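Local coordinates for protein putative Chlorite dismutase TA0507 (Thermoplasma acidophilum, PDB 3DTZ) that is of unknown function but belongs to the chlorite dismutase family, whose members generally bind heme and act as oxidoreductases, at residues T22-L33 with T75-R86. Residues are numbered along the deposited sequence; the frame is centred on the assembly and turned at random. Where two conformers were deposited one is given.
Sequences TEIYTSVLSYRL and TDSDVIFWYSSR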
loop_
_atom_site.group_PDB
_atom_site.type_symbol
_atom_site.label_atom_id
_atom_site.label_comp_id
_atom_site.label_asym_id
_atom_site.label_seq_id
_atom_site.Cartn_x
_atom_site.Cartn_y
_atom_site.Cartn_z
ATOM N N THR D 22 31.910 7.439 -18.469
ATOM C CA THR D 22 31.293 7.496 -19.838
ATOM C C THR D 22 29.754 7.353 -19.809
ATOM O O THR D 22 29.075 8.036 -20.561
ATOM C CB THR D 22 31.951 6.488 -20.833
ATOM O OG1 THR D 22 31.639 6.846 -22.193
ATOM C CG2 THR D 22 31.529 5.029 -20.567
ATOM N N GLU D 23 29.205 6.510 -18.929
ATOM C CA GLU D 23 27.750 6.268 -18.930
ATOM C C GLU D 23 27.016 7.511 -18.482
ATOM O O GLU D 23 27.570 8.315 -17.736
ATOM C CB GLU D 23 27.350 5.113 -17.985
ATOM C CG GLU D 23 27.996 3.792 -18.283
ATOM C CD GLU D 23 29.310 3.594 -17.520
ATOM O OE1 GLU D 23 29.924 4.577 -17.046
ATOM O OE2 GLU D 23 29.714 2.422 -17.373
ATOM N N ILE D 24 25.755 7.650 -18.888
ATOM C CA ILE D 24 24.984 8.829 -18.501
ATOM C C ILE D 24 23.889 8.376 -17.531
ATOM O O ILE D 24 23.104 7.486 -17.870
ATOM C CB ILE D 24 24.345 9.548 -19.709
ATOM C CG1 ILE D 24 25.390 9.881 -20.801
ATOM C CG2 ILE D 24 23.609 10.843 -19.217
ATOM C CD1 ILE D 24 24.799 10.421 -22.102
ATOM N N TYR D 25 23.837 8.993 -16.339
ATOM C CA TYR D 25 22.812 8.688 -15.317
ATOM C C TYR D 25 21.659 9.659 -15.456
ATOM O O TYR D 25 21.830 10.777 -15.935
ATOM C CB TYR D 25 23.378 8.860 -13.904
ATOM C CG TYR D 25 24.488 7.890 -13.582
ATOM C CD1 TYR D 25 24.202 6.650 -13.010
ATOM C CD2 TYR D 25 25.832 8.220 -13.837
ATOM C CE1 TYR D 25 25.236 5.739 -12.708
ATOM C CE2 TYR D 25 26.861 7.332 -13.557
ATOM C CZ TYR D 25 26.559 6.094 -12.989
ATOM O OH TYR D 25 27.569 5.215 -12.693
ATOM N N THR D 26 20.473 9.235 -15.061
ATOM C CA THR D 26 19.336 10.156 -15.037
ATOM C C THR D 26 18.439 9.875 -13.833
ATOM O O THR D 26 18.389 8.744 -13.324
ATOM C CB THR D 26 18.543 10.132 -16.353
ATOM O OG1 THR D 26 17.569 11.187 -16.342
ATOM C CG2 THR D 26 17.863 8.743 -16.581
ATOM N N SER D 27 17.728 10.920 -13.395
ATOM C CA SER D 27 16.750 10.754 -12.324
ATOM C C SER D 27 15.475 11.477 -12.675
ATOM O O SER D 27 15.511 12.534 -13.311
ATOM C CB SER D 27 17.294 11.300 -11.003
ATOM O OG SER D 27 18.182 10.370 -10.399
ATOM N N VAL D 28 14.362 10.892 -12.244
ATOM C CA VAL D 28 13.080 11.575 -12.320
ATOM C C VAL D 28 12.584 11.627 -10.862
ATOM O O VAL D 28 12.557 10.598 -10.192
ATOM C CB VAL D 28 12.081 10.799 -13.197
ATOM C CG1 VAL D 28 10.730 11.513 -13.201
ATOM C CG2 VAL D 28 12.647 10.655 -14.677
ATOM N N LEU D 29 12.207 12.817 -10.407
ATOM C CA LEU D 29 11.679 13.030 -9.043
ATOM C C LEU D 29 10.320 13.703 -9.159
ATOM O O LEU D 29 10.146 14.584 -9.999
ATOM C CB LEU D 29 12.599 13.962 -8.220
ATOM C CG LEU D 29 14.124 13.755 -8.268
ATOM C CD1 LEU D 29 14.806 14.798 -7.366
ATOM C CD2 LEU D 29 14.480 12.307 -7.846
ATOM N N SER D 30 9.375 13.326 -8.307
ATOM C CA SER D 30 8.118 14.074 -8.248
ATOM C C SER D 30 7.788 14.453 -6.800
ATOM O O SER D 30 8.200 13.757 -5.864
ATOM C CB SER D 30 6.984 13.307 -8.922
ATOM O OG SER D 30 6.660 12.119 -8.205
ATOM N N TYR D 31 7.124 15.596 -6.641
ATOM C CA TYR D 31 6.812 16.138 -5.327
ATOM C C TYR D 31 5.407 16.667 -5.303
ATOM O O TYR D 31 4.891 17.150 -6.316
ATOM C CB TYR D 31 7.771 17.296 -4.979
ATOM C CG TYR D 31 9.165 16.847 -4.631
ATOM C CD1 TYR D 31 10.120 16.618 -5.654
ATOM C CD2 TYR D 31 9.530 16.623 -3.315
ATOM C CE1 TYR D 31 11.412 16.170 -5.355
ATOM C CE2 TYR D 31 10.832 16.178 -2.988
ATOM C CZ TYR D 31 11.754 15.966 -4.012
ATOM O OH TYR D 31 13.005 15.532 -3.697
ATOM N N ARG D 32 4.816 16.633 -4.116
ATOM C CA ARG D 32 3.488 17.141 -3.906
ATOM C C ARG D 32 3.532 18.108 -2.744
ATOM O O ARG D 32 4.003 17.759 -1.646
ATOM C CB ARG D 32 2.540 16.003 -3.581
ATOM C CG ARG D 32 1.042 16.433 -3.540
ATOM C CD ARG D 32 0.140 15.250 -3.251
ATOM N NE ARG D 32 0.383 14.673 -1.959
ATOM C CZ ARG D 32 1.060 13.521 -1.793
ATOM N NH1 ARG D 32 1.512 12.779 -2.852
ATOM N NH2 ARG D 32 1.255 13.086 -0.576
ATOM N N LEU D 33 3.014 19.312 -2.989
ATOM C CA LEU D 33 2.877 20.326 -1.934
ATOM C C LEU D 33 1.996 19.823 -0.786
ATOM O O LEU D 33 0.925 19.239 -1.011
ATOM C CB LEU D 33 2.297 21.635 -2.515
ATOM C CG LEU D 33 3.172 22.339 -3.556
ATOM C CD1 LEU D 33 2.466 23.613 -3.985
ATOM C CD2 LEU D 33 4.550 22.700 -2.952
ATOM N N THR D 75 -2.917 14.101 -9.582
ATOM C CA THR D 75 -3.023 14.845 -8.314
ATOM C C THR D 75 -1.999 14.433 -7.223
ATOM O O THR D 75 -1.747 15.216 -6.278
ATOM C CB THR D 75 -4.450 14.831 -7.762
ATOM O OG1 THR D 75 -4.857 13.470 -7.578
ATOM C CG2 THR D 75 -5.394 15.534 -8.717
ATOM N N ASP D 76 -1.370 13.259 -7.366
ATOM C CA ASP D 76 -0.400 12.842 -6.357
ATOM C C ASP D 76 0.966 13.521 -6.502
ATOM O O ASP D 76 1.862 13.287 -5.690
ATOM C CB ASP D 76 -0.302 11.319 -6.221
ATOM C CG ASP D 76 0.178 10.618 -7.479
ATOM O OD1 ASP D 76 0.540 11.248 -8.475
ATOM O OD2 ASP D 76 0.228 9.370 -7.443
ATOM N N SER D 77 1.086 14.395 -7.503
ATOM C CA SER D 77 2.276 15.275 -7.679
ATOM C C SER D 77 1.883 16.645 -8.203
ATOM O O SER D 77 0.948 16.763 -9.002
ATOM C CB SER D 77 3.255 14.665 -8.703
ATOM O OG SER D 77 3.757 13.436 -8.171
ATOM N N ASP D 78 2.610 17.671 -7.771
ATOM C CA ASP D 78 2.450 19.004 -8.335
ATOM C C ASP D 78 3.552 19.346 -9.301
ATOM O O ASP D 78 3.388 20.237 -10.142
ATOM C CB ASP D 78 2.391 20.065 -7.232
ATOM C CG ASP D 78 1.157 19.893 -6.342
ATOM O OD1 ASP D 78 0.021 20.099 -6.843
ATOM O OD2 ASP D 78 1.312 19.543 -5.152
ATOM N N VAL D 79 4.706 18.700 -9.142
ATOM C CA VAL D 79 5.845 19.023 -9.995
ATOM C C VAL D 79 6.661 17.763 -10.244
ATOM O O VAL D 79 6.743 16.892 -9.352
ATOM C CB VAL D 79 6.722 20.156 -9.375
ATOM C CG1 VAL D 79 7.249 19.734 -7.998
ATOM C CG2 VAL D 79 7.871 20.536 -10.294
ATOM N N ILE D 80 7.268 17.683 -11.429
ATOM C CA ILE D 80 8.184 16.583 -11.783
ATOM C C ILE D 80 9.480 17.225 -12.253
ATOM O O ILE D 80 9.444 18.206 -12.987
ATOM C CB ILE D 80 7.614 15.737 -12.948
ATOM C CG1 ILE D 80 6.230 15.183 -12.585
ATOM C CG2 ILE D 80 8.596 14.575 -13.335
ATOM C CD1 ILE D 80 5.307 14.879 -13.844
ATOM N N PHE D 81 10.606 16.681 -11.790
ATOM C CA PHE D 81 11.947 17.112 -12.171
ATOM C C PHE D 81 12.620 15.981 -12.953
ATOM O O PHE D 81 12.532 14.821 -12.567
ATOM C CB PHE D 81 12.789 17.368 -10.890
ATOM C CG PHE D 81 12.279 18.506 -10.041
ATOM C CD1 PHE D 81 12.422 19.831 -10.485
ATOM C CD2 PHE D 81 11.641 18.267 -8.821
ATOM C CE1 PHE D 81 11.947 20.905 -9.721
ATOM C CE2 PHE D 81 11.144 19.345 -8.045
ATOM C CZ PHE D 81 11.325 20.664 -8.494
ATOM N N TRP D 82 13.330 16.323 -14.013
ATOM C CA TRP D 82 14.119 15.349 -14.762
ATOM C C TRP D 82 15.520 15.947 -14.993
ATOM O O TRP D 82 15.633 17.059 -15.463
ATOM C CB TRP D 82 13.441 15.064 -16.099
ATOM C CG TRP D 82 14.213 14.206 -17.059
ATOM C CD1 TRP D 82 15.052 13.142 -16.751
ATOM C CD2 TRP D 82 14.208 14.320 -18.489
ATOM N NE1 TRP D 82 15.575 12.608 -17.922
ATOM C CE2 TRP D 82 15.063 13.298 -18.998
ATOM C CE3 TRP D 82 13.546 15.179 -19.400
ATOM C CZ2 TRP D 82 15.270 13.101 -20.384
ATOM C CZ3 TRP D 82 13.754 14.992 -20.785
ATOM C CH2 TRP D 82 14.642 13.972 -21.263
ATOM N N TYR D 83 16.577 15.211 -14.660
ATOM C CA TYR D 83 17.943 15.716 -14.949
ATOM C C TYR D 83 18.888 14.548 -15.200
ATOM O O TYR D 83 18.599 13.412 -14.760
ATOM C CB TYR D 83 18.487 16.582 -13.795
ATOM C CG TYR D 83 18.404 15.937 -12.442
ATOM C CD1 TYR D 83 19.435 15.123 -11.962
ATOM C CD2 TYR D 83 17.250 16.084 -11.659
ATOM C CE1 TYR D 83 19.322 14.508 -10.685
ATOM C CE2 TYR D 83 17.135 15.492 -10.425
ATOM C CZ TYR D 83 18.165 14.712 -9.944
ATOM O OH TYR D 83 17.990 14.117 -8.718
ATOM N N SER D 84 20.019 14.846 -15.840
ATOM C CA SER D 84 20.977 13.815 -16.277
ATOM C C SER D 84 22.417 14.304 -16.117
ATOM O O SER D 84 22.672 15.491 -16.240
ATOM C CB SER D 84 20.726 13.427 -17.740
ATOM O OG SER D 84 19.335 13.305 -18.028
ATOM N N SER D 85 23.346 13.376 -15.877
ATOM C CA SER D 85 24.779 13.690 -15.735
ATOM C C SER D 85 25.590 12.404 -15.842
ATOM O O SER D 85 25.113 11.356 -15.455
ATOM C CB SER D 85 25.079 14.278 -14.346
ATOM O OG SER D 85 26.482 14.604 -14.213
ATOM N N ARG D 86 26.818 12.498 -16.353
ATOM C CA ARG D 86 27.735 11.363 -16.311
ATOM C C ARG D 86 28.328 11.180 -14.922
ATOM O O ARG D 86 28.908 10.134 -14.639
ATOM C CB ARG D 86 28.857 11.511 -17.355
ATOM C CG ARG D 86 28.359 11.345 -18.778
ATOM C CD ARG D 86 29.484 11.218 -19.795
ATOM N NE ARG D 86 28.916 10.854 -21.093
ATOM C CZ ARG D 86 28.509 11.715 -22.025
ATOM N NH1 ARG D 86 28.627 13.032 -21.844
ATOM N NH2 ARG D 86 27.991 11.252 -23.167
HETATM O O HOH W 1 29.805 8.078 -16.053
HETATM O O HOH W 2 28.201 8.184 -23.250
HETATM O O HOH W 3 19.655 11.903 -8.412
HETATM O O HOH W 4 -0.611 19.585 -3.382
#
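The side chains of Tyr-31 and Phe-81 cross at about a right angle on one face of an antiparallel beta pair, strands 25-33 and 79-85. Strand 25-33 runs between 79-85 and 106-116 in a helix-flanked antiparallel sheet, consistent with the ferredoxin-like halves of this family. Tyr-31 CD1 lies at the edge of the Phe-81 ring, 3.8 Å from Phe-81 CE2. Val-79 CG2 lies over one face of that ring. The Tyr-83 ring edge receives Leu-29 CD1, 3.5 Å from Tyr-83 OH. Tyr-83 CG sits between its backbone N and carbonyl carbon (chi1 52°), which leans the ring over Ser-27. Helix 88-102 covers this face.

Val-28, Ile-80, Thr-26 and Trp-82 line the other face, where Leu-197 of strand 194-200 packs. The Val-28 and Ile-80 side chains lie side by side, with Val-28 CG1 3.7 Å from Ile-80 CG2. Thr-26 OG1 donates to Tyr-83 O from above the carbonyl plane, and that oxygen also accepts Ser-27 N. The same hydroxyl takes a weak bond from Trp-82 NE1.

In the conformer given, Arg-86 reaches across one end with an extended chain. Its NE bonds Thr-22 O at 2.9 Å within the guanidinium plane, Ile-24 CD1 rests over a face of the group, and NH1 pairs with Glu-129.

At the other end, Asp-78 and Val-79 both face Tyr-31 in a classic beta bulge, their N-H groups sharing Tyr-31 O. Arg-32 bends at chi3 (63°), bringing NH1 to Asp-76 O at 2.9 Å, while NE pairs with Glu-35. With an alanine here, Asp-76 O would probably lose this donor and Glu-35 its charge partner. Asp-78 OD1 pairs with Arg-103 of the second subunit, and OD2 accepts Leu-33 N on its anti lone pair at 2.8 Å.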